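Local coordinates for protein muramidase (Sodiomyces alcalophilus, PDB 6ZM8) that hydrolyses peptidoglycan as a fungal lysozyme of glycoside hydrolase family 25, probably cutting the glycan strands of bacterial cell walls, at residues L157-Y162 with G167-G172. Sequence-based numbering, arbitrary orientation.
Sequences LWIARY and GTLPNG
I159 reaches toward the P170 ring: its delta methyl meets the ring at CD and CG, with I159 CD1 3.8 Å from P170 CD and 3.9 Å from P170 CG. The long branch gets there because CG1 is anti to the backbone N (chi1 -166°), which leaves the shorter branch, CG2, to turn to L169. L157, two residues earlier and on the same side of the strand, also reaches the proline ring, its CD2 methyl lying 3.7 Å from P170 CD. That one proline carbon is thus touched by methyls of both strand residues. L169 CD2 is shared in a similar way, 4.2 Å from L157 CD2 and equally far from I159 CG2; the leucine side chain runs aslant to both. No hydrogen bond joins the segments, so the interface here is van der Waals packing.

Strand 157-160 belongs to the barrel-like sheet of the GH25 fold, a member of the TIM-barrel clan, and lies between the parallel strands 133-136 and 178-182. Its side chains alternate: W158 turns to the inside of the barrel, where it stacks on Y28, whereas L157 and I159 face outward. Segment 167-172 is part of the loop leading on to strand 178-182, and it folds back over this outer face. Helix 138-145 adjoins the same patch, T138 touching both I159 and P170 and W141 touching P170.

Past the strand end the contact is more open to solvent, and R161 meets G167 by van der Waals contact alone. The extended R161 side chain passes along G167, bringing NH1 to 3.5 Å from G167 CA, with the guanidinium inclined to the glycine. NH1 is hydrogen-bonded to the carbonyl O of S165, which ties the arginine's end to the residues linking the two segments.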
ATOM      1  N   LEU A 157      -8.951  -0.029  -1.351  1.00  5.09           N
ATOM      2  CA  LEU A 157      -8.336  -1.283  -1.794  1.00  4.90           C
ATOM      3  C   LEU A 157      -7.296  -1.039  -2.876  1.00  4.51           C
ATOM      4  O   LEU A 157      -7.568  -0.394  -3.893  1.00  5.05           O
ATOM      5  CB  LEU A 157      -9.435  -2.184  -2.368  1.00  5.47           C
ATOM      6  CG  LEU A 157      -8.946  -3.530  -2.928  1.00  5.76           C
ATOM      7  CD1 LEU A 157      -8.358  -4.421  -1.830  1.00  6.35           C
ATOM      8  CD2 LEU A 157     -10.117  -4.215  -3.635  1.00  6.58           C
ATOM      9  N   TRP A 158      -6.130  -1.647  -2.656  1.00  4.42           N
ATOM     10  CA  TRP A 158      -5.054  -1.737  -3.652  1.00  4.44           C
ATOM     11  C   TRP A 158      -4.916  -3.239  -3.966  1.00  4.33           C
ATOM     12  O   TRP A 158      -4.360  -3.998  -3.179  1.00  5.20           O
ATOM     13  CB  TRP A 158      -3.786  -1.117  -3.092  1.00  4.29           C
ATOM     14  CG  TRP A 158      -2.605  -1.104  -3.996  1.00  4.31           C
ATOM     15  CD1 TRP A 158      -2.510  -1.478  -5.305  1.00  4.66           C
ATOM     16  CD2 TRP A 158      -1.291  -0.662  -3.608  1.00  4.46           C
ATOM     17  NE1 TRP A 158      -1.207  -1.316  -5.757  1.00  4.93           N
ATOM     18  CE2 TRP A 158      -0.446  -0.825  -4.726  1.00  4.82           C
ATOM     19  CE3 TRP A 158      -0.748  -0.214  -2.395  1.00  4.88           C
ATOM     20  CZ2 TRP A 158       0.927  -0.571  -4.670  1.00  5.60           C
ATOM     21  CZ3 TRP A 158       0.621   0.012  -2.321  1.00  5.66           C
ATOM     22  CH2 TRP A 158       1.438  -0.166  -3.453  1.00  6.11           C
ATOM     23  N   ILE A 159      -5.524  -3.643  -5.076  1.00  4.73           N
ATOM     24  CA  ILE A 159      -5.617  -5.068  -5.410  1.00  4.64           C
ATOM     25  C   ILE A 159      -4.520  -5.427  -6.405  1.00  4.51           C
ATOM     26  O   ILE A 159      -4.268  -4.656  -7.335  1.00  5.35           O
ATOM     27  CB  ILE A 159      -7.025  -5.387  -5.947  1.00  5.36           C
ATOM     28  CG1 ILE A 159      -7.314  -6.884  -5.985  1.00  6.67           C
ATOM     29  CG2 ILE A 159      -7.324  -4.728  -7.297  1.00  6.20           C
ATOM     30  CD1 ILE A 159      -7.372  -7.525  -4.616  1.00  7.03           C
ATOM     31  N   ALA A 160      -3.938  -6.604  -6.246  1.00  4.75           N
ATOM     32  CA  ALA A 160      -2.916  -7.075  -7.174  1.00  5.00           C
ATOM     33  C   ALA A 160      -3.460  -8.256  -7.995  1.00  5.25           C
ATOM     34  O   ALA A 160      -3.923  -9.249  -7.435  1.00  5.65           O
ATOM     35  CB  ALA A 160      -1.655  -7.474  -6.461  1.00  5.90           C
ATOM     36  N   ARG A 161      -3.321  -8.135  -9.319  1.00  5.43           N
ATOM     37  CA  ARG A 161      -3.633  -9.245 -10.229  1.00  5.70           C
ATOM     38  C   ARG A 161      -2.996  -8.898 -11.581  1.00  5.80           C
ATOM     39  O   ARG A 161      -3.404  -7.912 -12.216  1.00  6.14           O
ATOM     40  CB  ARG A 161      -5.122  -9.466 -10.411  1.00  6.57           C
ATOM     41  CG  ARG A 161      -5.408 -10.704 -11.264  1.00  7.79           C
ATOM     42  CD  ARG A 161      -6.843 -10.827 -11.669  1.00  9.84           C
ATOM     43  NE  ARG A 161      -7.110 -12.108 -12.255  1.00 11.48           N
ATOM     44  CZ  ARG A 161      -7.970 -12.294 -13.207  1.00 13.25           C
ATOM     45  NH1 ARG A 161      -8.577 -11.338 -13.865  1.00 15.14           N
ATOM     46  NH2 ARG A 161      -8.299 -13.520 -13.534  1.00 18.94           N
ATOM     47  N   TYR A 162      -2.032  -9.685 -12.003  1.00  6.15           N
ATOM     48  CA  TYR A 162      -1.306  -9.374 -13.244  1.00  6.54           C
ATOM     49  C   TYR A 162      -2.009 -10.125 -14.371  1.00  7.08           C
ATOM     50  O   TYR A 162      -1.699 -11.280 -14.690  1.00  8.11           O
ATOM     51  CB  TYR A 162       0.176  -9.729 -13.149  1.00  7.26           C
ATOM     52  CG  TYR A 162       0.910  -9.103 -11.995  1.00  6.73           C
ATOM     53  CD1 TYR A 162       0.372  -8.046 -11.231  1.00  6.29           C
ATOM     54  CD2 TYR A 162       2.140  -9.585 -11.631  1.00  7.34           C
ATOM     55  CE1 TYR A 162       1.051  -7.539 -10.146  1.00  6.31           C
ATOM     56  CE2 TYR A 162       2.830  -9.087 -10.540  1.00  7.71           C
ATOM     57  CZ  TYR A 162       2.271  -8.071  -9.780  1.00  7.08           C
ATOM     58  OH  TYR A 162       2.975  -7.623  -8.709  1.00  8.43           O
ATOM     59  N   GLY A 167     -10.298  -8.640 -12.205  1.00 10.51           N
ATOM     60  CA  GLY A 167     -10.837  -9.824 -11.593  1.00 11.23           C
ATOM     61  C   GLY A 167     -11.711  -9.515 -10.393  1.00  8.67           C
ATOM     62  O   GLY A 167     -12.027  -8.362 -10.014  1.00 10.90           O
ATOM     63  N   THR A 168     -12.062 -10.575  -9.713  1.00  8.50           N
ATOM     64  CA  THR A 168     -12.989 -10.484  -8.579  1.00  8.33           C
ATOM     65  C   THR A 168     -12.283  -9.786  -7.418  1.00  7.07           C
ATOM     66  O   THR A 168     -11.117 -10.086  -7.122  1.00  7.77           O
ATOM     67  CB  THR A 168     -13.499 -11.859  -8.194  1.00 11.30           C
ATOM     68  OG1 THR A 168     -14.219 -12.326  -9.339  1.00 15.17           O
ATOM     69  CG2 THR A 168     -14.398 -11.824  -6.978  1.00 13.06           C
ATOM     70  N   LEU A 169     -12.990  -8.880  -6.736  1.00  7.16           N
ATOM     71  CA  LEU A 169     -12.438  -8.159  -5.596  1.00  7.10           C
ATOM     72  C   LEU A 169     -12.766  -8.908  -4.314  1.00  7.00           C
ATOM     73  O   LEU A 169     -13.718  -9.697  -4.264  1.00  8.04           O
ATOM     74  CB  LEU A 169     -13.017  -6.746  -5.537  1.00  7.60           C
ATOM     75  CG  LEU A 169     -12.833  -5.919  -6.819  1.00  8.33           C
ATOM     76  CD1 LEU A 169     -13.377  -4.526  -6.598  1.00 10.22           C
ATOM     77  CD2 LEU A 169     -11.370  -5.840  -7.246  1.00  8.61           C
ATOM     78  N   PRO A 170     -12.016  -8.647  -3.235  1.00  6.78           N
ATOM     79  CA  PRO A 170     -12.382  -9.211  -1.946  1.00  6.98           C
ATOM     80  C   PRO A 170     -13.732  -8.673  -1.489  1.00  7.12           C
ATOM     81  O   PRO A 170     -14.175  -7.589  -1.849  1.00  7.78           O
ATOM     82  CB  PRO A 170     -11.246  -8.733  -1.018  1.00  7.54           C
ATOM     83  CG  PRO A 170     -10.117  -8.302  -1.935  1.00  7.52           C
ATOM     84  CD  PRO A 170     -10.837  -7.796  -3.168  1.00  7.50           C
ATOM     85  N   ASN A 171     -14.368  -9.479  -0.649  1.00  7.70           N
ATOM     86  CA  ASN A 171     -15.689  -9.152  -0.107  1.00  8.19           C
ATOM     87  C   ASN A 171     -15.712  -7.780   0.558  1.00  8.06           C
ATOM     88  O   ASN A 171     -14.828  -7.433   1.346  1.00  9.83           O
ATOM     89  CB  ASN A 171     -16.032 -10.237   0.912  1.00  9.23           C
ATOM     90  CG  ASN A 171     -17.412 -10.157   1.516  1.00  9.43           C
ATOM     91  OD1 ASN A 171     -18.338  -9.734   0.852  1.00 11.82           O
ATOM     92  ND2 ASN A 171     -17.520 -10.591   2.740  1.00 10.22           N
ATOM     93  N   GLY A 172     -16.757  -7.024   0.224  1.00  8.45           N
ATOM     94  CA  GLY A 172     -16.992  -5.721   0.843  1.00  9.67           C
ATOM     95  C   GLY A 172     -16.664  -4.556  -0.056  1.00  8.28           C
ATOM     96  O   GLY A 172     -17.280  -3.495   0.055  1.00 10.04           O
TER